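Local coordinates for protein methionine gamma-lyase (Trichomonas vaginalis, PDB 1E5E) that is a lyase of the Cys/Met metabolism family of PLP-dependent enzymes, working as an assembly of four chains with ligand pockets at subunit interfaces, at residues I55-G60 and G242-P247; V81-G86 and V235-I240; A91-T96 and V202-A207. One frame throughout, in Å; residues are numbered along the deposited sequence.

Contact 1 of 3, residues I55-G60 and G242-P247; sequences IYTRLG and GSVISP. With PPJ (N-(hydroxy{3-hydroxy-2-methyl-5-[(phosphonooxy)methyl]pyridin-4-yl}methyl)norvaline), chain G; GOL (glycerol), chain F.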
loop_
_atom_site.group_PDB
_atom_site.type_symbol
_atom_site.label_atom_id
_atom_site.label_comp_id
_atom_site.label_asym_id
_atom_site.label_seq_id
_atom_site.Cartn_x
_atom_site.Cartn_y
_atom_site.Cartn_z
ATOM N N ILE A 55 15.285 2.497 15.814
ATOM C CA ILE A 55 16.252 1.415 15.610
ATOM C C ILE A 55 15.800 0.372 14.619
ATOM O O ILE A 55 16.527 -0.034 13.719
ATOM C CB ILE A 55 16.413 0.598 16.945
ATOM C CG1 ILE A 55 16.875 1.501 18.076
ATOM C CG2 ILE A 55 17.413 -0.539 16.712
ATOM C CD1 ILE A 55 17.057 0.868 19.454
ATOM N N TYR A 56 14.618 -0.172 14.897
ATOM C CA TYR A 56 14.125 -1.343 14.160
ATOM C C TYR A 56 12.618 -1.432 14.382
ATOM O O TYR A 56 12.175 -1.244 15.529
ATOM C CB TYR A 56 14.799 -2.596 14.715
ATOM C CG TYR A 56 14.527 -3.897 13.983
ATOM C CD1 TYR A 56 15.040 -4.111 12.700
ATOM C CD2 TYR A 56 13.772 -4.906 14.574
ATOM C CE1 TYR A 56 14.842 -5.312 12.031
ATOM C CE2 TYR A 56 13.538 -6.095 13.906
ATOM C CZ TYR A 56 14.094 -6.297 12.645
ATOM O OH TYR A 56 13.930 -7.529 12.040
ATOM N N THR A 57 11.845 -1.694 13.343
ATOM C CA THR A 57 10.378 -1.693 13.452
ATOM C C THR A 57 9.719 -2.635 14.426
ATOM O O THR A 57 8.658 -2.264 14.975
ATOM C CB THR A 57 9.786 -1.786 12.014
ATOM O OG1 THR A 57 10.175 -0.522 11.422
ATOM C CG2 THR A 57 8.276 -1.969 11.972
ATOM N N ARG A 58 10.315 -3.749 14.822
ATOM C CA ARG A 58 9.779 -4.603 15.881
ATOM C C ARG A 58 9.850 -3.789 17.185
ATOM O O ARG A 58 8.986 -4.003 18.029
ATOM C CB ARG A 58 10.484 -5.944 16.096
ATOM C CG ARG A 58 9.966 -6.763 17.321
ATOM C CD ARG A 58 10.049 -8.306 17.147
ATOM N NE ARG A 58 11.365 -8.616 16.531
ATOM C CZ ARG A 58 12.517 -8.494 17.173
ATOM N NH1 ARG A 58 12.551 -8.129 18.451
ATOM N NH2 ARG A 58 13.641 -8.732 16.522
ATOM N N LEU A 59 10.831 -2.921 17.345
ATOM C CA LEU A 59 10.993 -2.120 18.536
ATOM C C LEU A 59 10.266 -0.790 18.533
ATOM O O LEU A 59 9.976 -0.293 19.647
ATOM C CB LEU A 59 12.489 -1.811 18.779
ATOM C CG LEU A 59 13.468 -2.986 18.615
ATOM C CD1 LEU A 59 14.902 -2.518 18.877
ATOM C CD2 LEU A 59 13.112 -4.126 19.569
ATOM N N GLY A 60 9.989 -0.184 17.395
ATOM C CA GLY A 60 9.254 1.090 17.351
ATOM C C GLY A 60 9.352 1.615 15.894
ATOM O O GLY A 60 10.328 1.224 15.239
ATOM N N GLY A 242 5.750 -11.086 19.400
ATOM C CA GLY A 242 6.258 -10.695 18.069
ATOM C C GLY A 242 5.075 -10.215 17.246
ATOM O O GLY A 242 5.117 -10.264 16.001
ATOM N N SER A 243 4.070 -9.643 17.935
ATOM C CA SER A 243 2.885 -9.118 17.264
ATOM C C SER A 243 3.190 -7.688 16.807
ATOM O O SER A 243 2.794 -6.686 17.400
ATOM C CB SER A 243 1.675 -9.158 18.202
ATOM O OG SER A 243 0.502 -8.766 17.508
ATOM N N VAL A 244 3.949 -7.626 15.714
ATOM C CA VAL A 244 4.467 -6.373 15.219
ATOM C C VAL A 244 3.557 -5.805 14.132
ATOM O O VAL A 244 3.546 -6.366 13.025
ATOM C CB VAL A 244 5.909 -6.532 14.672
ATOM C CG1 VAL A 244 6.389 -5.174 14.188
ATOM C CG2 VAL A 244 6.818 -7.068 15.796
ATOM N N ILE A 245 2.964 -4.656 14.428
ATOM C CA ILE A 245 2.059 -4.100 13.418
ATOM C C ILE A 245 2.842 -3.598 12.207
ATOM O O ILE A 245 3.890 -2.959 12.336
ATOM C CB ILE A 245 1.166 -2.993 13.970
ATOM C CG1 ILE A 245 0.030 -2.631 12.973
ATOM C CG2 ILE A 245 1.954 -1.733 14.283
ATOM C CD1 ILE A 245 -0.919 -1.574 13.560
ATOM N N SER A 246 2.274 -3.759 11.036
ATOM C CA SER A 246 2.798 -3.213 9.788
ATOM C C SER A 246 2.584 -1.698 9.804
ATOM O O SER A 246 1.432 -1.254 9.943
ATOM C CB SER A 246 1.994 -3.722 8.583
ATOM O OG SER A 246 2.237 -2.887 7.433
ATOM N N PRO A 247 3.597 -0.925 9.458
ATOM C CA PRO A 247 3.491 0.512 9.356
ATOM C C PRO A 247 2.439 0.937 8.346
ATOM O O PRO A 247 1.710 1.913 8.545
ATOM C CB PRO A 247 4.901 0.988 8.935
ATOM C CG PRO A 247 5.767 -0.117 9.486
ATOM C CD PRO A 247 4.992 -1.401 9.197
HETATM N N1 PPJ G . 16.078 -14.934 13.800
HETATM C C2 PPJ G . 17.233 -14.380 13.386
HETATM C C6 PPJ G . 15.055 -14.098 14.169
HETATM C C2A PPJ G . 18.368 -15.185 13.075
HETATM C C3 PPJ G . 17.348 -12.978 13.388
HETATM O O3 PPJ G . 18.543 -12.598 12.974
HETATM C C4 PPJ G . 16.249 -12.097 13.546
HETATM C C4A PPJ G . 16.391 -10.728 13.039
HETATM C C5 PPJ G . 15.097 -12.682 14.059
HETATM N N PPJ G . 17.431 -10.126 13.771
HETATM C C5A PPJ G . 13.895 -12.011 14.512
HETATM O OP4 PPJ G . 13.256 -11.772 13.413
HETATM P P PPJ G . 12.434 -10.380 13.490
HETATM O OP1 PPJ G . 11.658 -10.341 12.110
HETATM O OP2 PPJ G . 13.392 -9.188 13.759
HETATM O OP3 PPJ G . 11.378 -10.487 14.690
HETATM C CA PPJ G . 17.856 -8.844 13.539
HETATM C CB PPJ G . 17.110 -7.782 14.213
HETATM C C PPJ G . 19.248 -8.611 13.391
HETATM C CG PPJ G . 17.131 -7.665 15.690
HETATM C CD PPJ G . 18.015 -6.555 16.057
HETATM O O PPJ G . 20.123 -9.421 13.913
HETATM O OXT PPJ G . 19.753 -7.427 13.102
HETATM C C1 GOL F . 4.878 -3.357 17.103
HETATM O O1 GOL F . 3.446 -3.539 16.978
HETATM C C2 GOL F . 5.142 -1.901 17.585
HETATM O O2 GOL F . 6.046 -1.191 16.769
HETATM C C3 GOL F . 5.652 -1.868 19.042
HETATM O O3 GOL F . 7.062 -1.926 19.041
HETATM O O HOH W 1 5.790 -1.702 14.148
#

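Contact 2 of 3, residues V81-G86 and V235-I240; sequences VATSSG and VGIKDI. With PPJ (N-(hydroxy{3-hydroxy-2-methyl-5-[(phosphonooxy)methyl]pyridin-4-yl}methyl)norvaline), chain C.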
loop_
_atom_site.group_PDB
_atom_site.type_symbol
_atom_site.label_atom_id
_atom_site.label_comp_id
_atom_site.label_asym_id
_atom_site.label_seq_id
_atom_site.Cartn_x
_atom_site.Cartn_y
_atom_site.Cartn_z
ATOM N N VAL A 81 0.585 1.121 22.955
ATOM C CA VAL A 81 1.377 0.175 22.183
ATOM C C VAL A 81 0.436 -0.453 21.142
ATOM O O VAL A 81 -0.626 -0.933 21.539
ATOM C CB VAL A 81 1.942 -0.914 23.097
ATOM C CG1 VAL A 81 2.673 -2.010 22.319
ATOM C CG2 VAL A 81 2.874 -0.317 24.151
ATOM N N ALA A 82 0.764 -0.367 19.869
ATOM C CA ALA A 82 -0.060 -0.977 18.829
ATOM C C ALA A 82 0.418 -2.370 18.514
ATOM O O ALA A 82 1.594 -2.627 18.747
ATOM C CB ALA A 82 -0.045 -0.182 17.494
ATOM N N THR A 83 -0.436 -3.270 18.074
ATOM C CA THR A 83 -0.037 -4.621 17.778
ATOM C C THR A 83 -0.726 -5.048 16.472
ATOM O O THR A 83 -1.521 -4.290 15.892
ATOM C CB THR A 83 -0.424 -5.661 18.847
ATOM O OG1 THR A 83 -1.848 -5.710 18.834
ATOM C CG2 THR A 83 0.085 -5.311 20.245
ATOM N N SER A 84 -0.340 -6.253 16.027
ATOM C CA SER A 84 -0.886 -6.737 14.775
ATOM C C SER A 84 -2.181 -7.520 14.945
ATOM O O SER A 84 -2.647 -8.082 13.953
ATOM C CB SER A 84 0.164 -7.460 13.907
ATOM O OG SER A 84 0.458 -8.731 14.425
ATOM N N SER A 85 -2.826 -7.529 16.103
ATOM C CA SER A 85 -4.153 -8.073 16.259
ATOM C C SER A 85 -4.616 -7.783 17.688
ATOM O O SER A 85 -3.803 -7.584 18.591
ATOM C CB SER A 85 -4.342 -9.563 16.016
ATOM O OG SER A 85 -3.600 -10.301 16.969
ATOM N N GLY A 86 -5.928 -7.681 17.784
ATOM C CA GLY A 86 -6.533 -7.490 19.121
ATOM C C GLY A 86 -6.058 -8.641 20.019
ATOM O O GLY A 86 -5.671 -8.384 21.148
ATOM N N VAL A 235 9.062 -6.797 26.459
ATOM C CA VAL A 235 8.856 -8.216 26.668
ATOM C C VAL A 235 7.708 -8.773 25.838
ATOM O O VAL A 235 7.918 -9.682 25.043
ATOM C CB VAL A 235 8.566 -8.491 28.156
ATOM C CG1 VAL A 235 8.250 -9.952 28.421
ATOM C CG2 VAL A 235 9.766 -8.056 29.005
ATOM N N GLY A 236 6.480 -8.288 26.059
ATOM C CA GLY A 236 5.328 -8.810 25.327
ATOM C C GLY A 236 5.462 -8.731 23.808
ATOM O O GLY A 236 5.011 -9.645 23.101
ATOM N N ILE A 237 5.859 -7.571 23.294
ATOM C CA ILE A 237 5.937 -7.388 21.849
ATOM C C ILE A 237 7.237 -7.941 21.274
ATOM O O ILE A 237 7.242 -8.747 20.359
ATOM C CB ILE A 237 5.824 -5.901 21.463
ATOM C CG1 ILE A 237 4.497 -5.288 21.975
ATOM C CG2 ILE A 237 5.896 -5.749 19.932
ATOM C CD1 ILE A 237 3.285 -6.092 21.588
ATOM N N LYS A 238 8.329 -7.453 21.806
ATOM C CA LYS A 238 9.667 -7.744 21.342
ATOM C C LYS A 238 10.031 -9.218 21.423
ATOM O O LYS A 238 10.702 -9.653 20.491
ATOM C CB LYS A 238 10.698 -6.859 22.062
ATOM C CG LYS A 238 12.156 -7.169 21.732
ATOM C CD LYS A 238 13.137 -6.182 22.367
ATOM C CE LYS A 238 13.728 -6.721 23.674
ATOM N NZ LYS A 238 14.233 -8.128 23.507
ATOM N N ASP A 239 9.687 -9.966 22.444
ATOM C CA ASP A 239 10.097 -11.352 22.563
ATOM C C ASP A 239 8.919 -12.328 22.497
ATOM O O ASP A 239 9.074 -13.333 21.820
ATOM C CB ASP A 239 10.795 -11.706 23.888
ATOM C CG ASP A 239 12.023 -10.868 24.133
ATOM O OD1 ASP A 239 12.559 -10.300 23.153
ATOM O OD2 ASP A 239 12.505 -10.735 25.277
ATOM N N ILE A 240 7.903 -12.072 23.315
ATOM C CA ILE A 240 6.890 -13.107 23.496
ATOM C C ILE A 240 5.891 -13.198 22.360
ATOM O O ILE A 240 5.571 -14.339 22.033
ATOM C CB ILE A 240 6.128 -12.901 24.839
ATOM C CG1 ILE A 240 7.156 -12.989 25.973
ATOM C CG2 ILE A 240 5.000 -13.890 24.985
ATOM C CD1 ILE A 240 6.637 -12.741 27.370
HETATM N N1 PPJ C . -11.495 -8.259 21.699
HETATM C C2 PPJ C . -12.779 -8.184 21.293
HETATM C C6 PPJ C . -10.581 -8.984 20.995
HETATM C C2A PPJ C . -13.873 -7.855 22.111
HETATM C C3 PPJ C . -13.057 -8.735 20.025
HETATM O O3 PPJ C . -14.325 -8.776 19.713
HETATM C C4 PPJ C . -12.075 -9.295 19.201
HETATM C C4A PPJ C . -12.473 -9.832 17.940
HETATM C C5 PPJ C . -10.790 -9.498 19.706
HETATM N N PPJ C . -13.717 -10.274 17.676
HETATM C C5A PPJ C . -9.664 -9.899 18.917
HETATM O OP4 PPJ C . -9.301 -8.915 18.163
HETATM P P PPJ C . -8.607 -9.392 16.811
HETATM O OP1 PPJ C . -8.150 -8.043 16.096
HETATM O OP2 PPJ C . -9.642 -10.188 15.960
HETATM O OP3 PPJ C . -7.336 -10.308 17.092
HETATM C CA PPJ C . -14.147 -10.704 16.457
HETATM C CB PPJ C . -13.347 -11.617 15.627
HETATM C C PPJ C . -15.530 -11.061 16.437
HETATM C CG PPJ C . -13.096 -13.030 16.010
HETATM C CD PPJ C . -13.983 -13.888 15.239
HETATM O O PPJ C . -16.173 -11.010 17.547
HETATM O OXT PPJ C . -16.239 -10.968 15.344
#

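Contact 3 of 3, residues A91-T96 and V202-A207; sequences AATVLT and VVVHSA. With PPJ (N-(hydroxy{3-hydroxy-2-methyl-5-[(phosphonooxy)methyl]pyridin-4-yl}methyl)norvaline), chain C.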
loop_
_atom_site.group_PDB
_atom_site.type_symbol
_atom_site.label_atom_id
_atom_site.label_comp_id
_atom_site.label_asym_id
_atom_site.label_seq_id
_atom_site.Cartn_x
_atom_site.Cartn_y
_atom_site.Cartn_z
ATOM N N ALA A 91 -2.709 -10.677 24.565
ATOM C CA ALA A 91 -1.686 -11.623 24.920
ATOM C C ALA A 91 -0.423 -10.910 25.357
ATOM O O ALA A 91 0.181 -11.300 26.364
ATOM C CB ALA A 91 -1.439 -12.527 23.709
ATOM N N ALA A 92 0.013 -9.869 24.650
ATOM C CA ALA A 92 1.265 -9.201 25.009
ATOM C C ALA A 92 1.130 -8.581 26.391
ATOM O O ALA A 92 2.093 -8.522 27.152
ATOM C CB ALA A 92 1.642 -8.122 23.994
ATOM N N THR A 93 -0.078 -8.084 26.681
ATOM C CA THR A 93 -0.367 -7.504 27.978
ATOM C C THR A 93 -0.373 -8.590 29.049
ATOM O O THR A 93 0.428 -8.545 29.986
ATOM C CB THR A 93 -1.740 -6.797 27.918
ATOM O OG1 THR A 93 -1.642 -5.721 26.958
ATOM C CG2 THR A 93 -2.184 -6.298 29.281
ATOM N N VAL A 94 -1.241 -9.601 28.962
ATOM C CA VAL A 94 -1.270 -10.573 30.044
ATOM C C VAL A 94 -0.009 -11.432 30.068
ATOM O O VAL A 94 0.328 -11.835 31.188
ATOM C CB VAL A 94 -2.524 -11.460 30.095
ATOM C CG1 VAL A 94 -3.788 -10.608 30.112
ATOM C CG2 VAL A 94 -2.559 -12.478 28.971
ATOM N N LEU A 95 0.738 -11.692 28.994
ATOM C CA LEU A 95 1.947 -12.520 29.100
ATOM C C LEU A 95 3.126 -11.740 29.666
ATOM O O LEU A 95 4.088 -12.342 30.162
ATOM C CB LEU A 95 2.280 -13.217 27.804
ATOM C CG LEU A 95 1.218 -14.211 27.307
ATOM C CD1 LEU A 95 1.615 -14.699 25.919
ATOM C CD2 LEU A 95 1.055 -15.402 28.275
ATOM N N THR A 96 3.069 -10.407 29.658
ATOM C CA THR A 96 4.092 -9.598 30.276
ATOM C C THR A 96 3.881 -9.566 31.799
ATOM O O THR A 96 4.837 -9.662 32.568
ATOM C CB THR A 96 4.026 -8.127 29.809
ATOM O OG1 THR A 96 4.278 -8.109 28.393
ATOM C CG2 THR A 96 5.026 -7.208 30.472
ATOM N N VAL A 202 -5.366 -0.727 32.604
ATOM C CA VAL A 202 -4.979 -1.028 31.246
ATOM C C VAL A 202 -6.236 -1.196 30.385
ATOM O O VAL A 202 -7.207 -1.835 30.790
ATOM C CB VAL A 202 -4.176 -2.349 31.113
ATOM C CG1 VAL A 202 -3.570 -2.460 29.725
ATOM C CG2 VAL A 202 -3.065 -2.504 32.141
ATOM N N VAL A 203 -6.231 -0.593 29.200
ATOM C CA VAL A 203 -7.349 -0.672 28.268
ATOM C C VAL A 203 -6.837 -1.286 26.978
ATOM O O VAL A 203 -5.807 -0.852 26.429
ATOM C CB VAL A 203 -7.961 0.724 27.962
ATOM C CG1 VAL A 203 -9.082 0.618 26.911
ATOM C CG2 VAL A 203 -8.473 1.399 29.238
ATOM N N VAL A 204 -7.481 -2.359 26.503
ATOM C CA VAL A 204 -7.049 -2.955 25.234
ATOM C C VAL A 204 -8.171 -2.801 24.207
ATOM O O VAL A 204 -9.336 -2.565 24.581
ATOM C CB VAL A 204 -6.692 -4.430 25.410
ATOM C CG1 VAL A 204 -5.509 -4.600 26.376
ATOM C CG2 VAL A 204 -7.872 -5.246 25.985
ATOM N N HIS A 205 -7.819 -2.914 22.922
ATOM C CA HIS A 205 -8.733 -2.876 21.819
ATOM C C HIS A 205 -8.279 -3.797 20.667
ATOM O O HIS A 205 -7.097 -3.892 20.363
ATOM C CB HIS A 205 -8.804 -1.527 21.073
ATOM C CG HIS A 205 -9.333 -0.367 21.858
ATOM N ND1 HIS A 205 -10.673 -0.030 21.854
ATOM C CD2 HIS A 205 -8.721 0.521 22.662
ATOM C CE1 HIS A 205 -10.845 1.027 22.623
ATOM N NE2 HIS A 205 -9.674 1.374 23.140
ATOM N N SER A 206 -9.278 -4.308 19.985
ATOM C CA SER A 206 -9.119 -4.917 18.687
ATOM C C SER A 206 -9.376 -3.675 17.802
ATOM O O SER A 206 -10.515 -3.251 17.595
ATOM C CB SER A 206 -10.142 -5.970 18.326
ATOM O OG SER A 206 -10.042 -6.292 16.925
ATOM N N ALA A 207 -8.292 -3.079 17.284
ATOM C CA ALA A 207 -8.414 -1.896 16.436
ATOM C C ALA A 207 -8.959 -2.308 15.068
ATOM O O ALA A 207 -9.560 -1.512 14.329
ATOM C CB ALA A 207 -7.066 -1.173 16.298
HETATM N N1 PPJ C . -11.495 -8.259 21.699
HETATM C C2 PPJ C . -12.779 -8.184 21.293
HETATM C C6 PPJ C . -10.581 -8.984 20.995
HETATM C C2A PPJ C . -13.873 -7.855 22.111
HETATM C C3 PPJ C . -13.057 -8.735 20.025
HETATM O O3 PPJ C . -14.325 -8.776 19.713
HETATM C C4 PPJ C . -12.075 -9.295 19.201
HETATM C C4A PPJ C . -12.473 -9.832 17.940
HETATM C C5 PPJ C . -10.790 -9.498 19.706
HETATM N N PPJ C . -13.717 -10.274 17.676
HETATM C C5A PPJ C . -9.664 -9.899 18.917
HETATM O OP4 PPJ C . -9.301 -8.915 18.163
HETATM P P PPJ C . -8.607 -9.392 16.811
HETATM O OP1 PPJ C . -8.150 -8.043 16.096
HETATM O OP2 PPJ C . -9.642 -10.188 15.960
HETATM O OP3 PPJ C . -7.336 -10.308 17.092
HETATM C CA PPJ C . -14.147 -10.704 16.457
HETATM C CB PPJ C . -13.347 -11.617 15.627
HETATM C C PPJ C . -15.530 -11.061 16.437
HETATM C CG PPJ C . -13.096 -13.030 16.010
HETATM C CD PPJ C . -13.983 -13.888 15.239
HETATM O O PPJ C . -16.173 -11.010 17.547
HETATM O OXT PPJ C . -16.239 -10.968 15.344
#

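Contact 1 of 3, residues I55-G60 and G242-P247
Arg58 and Val244 cross at about a right angle: the aliphatic stem of the arginine passes over one methyl of the valine, with Arg58 CG 3.5 Å from Val244 CG2. That methyl also faces Arg58 CB and CD, so a single branch meets three successive carbons. The other branch, CG1, lies anti to the valine's backbone N (chi1 -179°) and is turned instead to the carbonyl oxygen of Thr57. A different approach joins Thr57 and Pro247: the methyl of Thr57 points at the ring carbon CG of Pro247, 4.0 Å away from Thr57 CG2. The threonine hydroxyl is engaged elsewhere, with Thr32 O and Asn61 ND2.

No direct hydrogen bond spans the segments; the polar link is indirect. One water donates to Thr57 O and to Ile245 O, at 3.0 Å and 2.9 Å respectively. A glycerol, probably from the crystallisation liquor, accepts a hydrogen bond from Ile245 N at its O1, nearly straight (173°), and donates from O3 to Arg58 O.

Both segments are loops of a fold type I PLP-dependent enzyme, in which neighbouring subunits share a pocket. Here 55-60 turns back through Tyr56 O, which accepts from both Leu59 N and Gly60 N, while Ser246 of 242-247 stands at the N-cap of helix 247-257.

Bent at chi2 and chi3 where it passes Val244, the arginine chain presents its guanidinium edge to the phosphate of PPJ, whose other partners include Ser206 and Gly86 of the second subunit. Arg58 NE gives a bent bond to OP3 of PPJ at 2.6 Å, whereas Arg58 NH2 meets OP2 of PPJ in the guanidinium plane at 2.8 Å, nearly straight (169°). One face of the Tyr56 ring carries CB of the same ligand, offset toward the rim.

Contact 2 of 3, residues V81-G86 and V235-I240
Thr83, whose methyl touches Ile237 across the contact, sends its hydroxyl to the flat peptide group of Ser85. Thr83 OG1 donates to Ser85 O at 2.7 Å but stands above the carbonyl plane, 40° out of it. The other flat group is the Asp239 carboxylate, met on the syn side of OD1 and only 17° out of plane by Lys238 NZ, in a salt bridge of 2.8 Å within the helix.

Across the segments the chemistry is purely apolar. Thr83 CG2 and Ile237 CD1 are 3.6 Å apart, the two side chains crossing at about a right angle. Val81 meets the same isoleucine tip to tip, its CG1 lying 3.8 Å from Ile237 CG1. With chi1 of Thr83 at 66°, the hydroxyl sits over its own backbone and the methyl is left for the helix.

The strand then runs into a phosphate-binding turn: Ser85 is the N-cap of the next helix, and Gly86 N donates to OP1 of PPJ at 2.8 Å, as at the phosphate-binding helix start of fold type I enzymes. On the helix side, Val235 O accepts from both Asp239 N and Ile240 N, consistent with a pi-type turn. Ile237, on helix 226-241, touches both strand 79-83, at the edge of the seven-stranded sheet within this chain, and Ala92 of helix 86-97.

Contact 3 of 3, residues A91-T96 and V202-A207
Thr93 of helix 86-97 leans on Val202 and Val204 of strand 202-206, a helix-on-sheet contact in the alpha/beta domain of a fold type I PLP-dependent enzyme. The two valines both point toward the helix, while Val203 between them points away, the alternation expected along a strand.

The van der Waals contacts are few, one per valine. Thr93 CG2 lies 4.1 Å from Val202 CG1, the two side chains running alongside in opposite senses. Thr93 OG1 is equally far from Val204 CG1, and that pair meets at a slant. Ile222 and Ile182, on the strands flanking 202-206, also touch Thr93.

No hydrogen bond crosses between helix and strand; the helix threonines bond back to their own helix. The Thr93 hydroxyl, set beside its own backbone N by a chi1 of -63°, bonds to Ala89 O, so a polar atom in a buried place is satisfied by the helix itself. One turn on, Thr96 OG1 makes the same kind of bond to Ala92 O, short at 2.5 Å and almost collinear with the carbonyl (169°).

Ligand binding belongs to the strand's end: Ser206 OG donates to OP1 of PPJ at 2.7 Å.

In the fold
All three contacts are buried, yet their chemistry differs with their place in the fold. Contact 3, about 10 Å from the chain centre to its own centre, and contact 2, about 15 Å, set helices against the same seven-stranded sheet through aliphatic and threonine side chains, without a hydrogen bond across; contact 1, about 21 Å out, joins two loops and is bridged in this crystal by a water and a glycerol. Contacts 2 and 3 share the strand 79-83 to helix 86-97 unit and touch one PPJ, whereas contact 1 reaches another, bound mainly by the second subunit. Contacts 1 and 2 meet where Ser243 OG lies 3.0 Å from Ser84 N, a probable hydrogen bond, while contacts 1 and 3 do not touch.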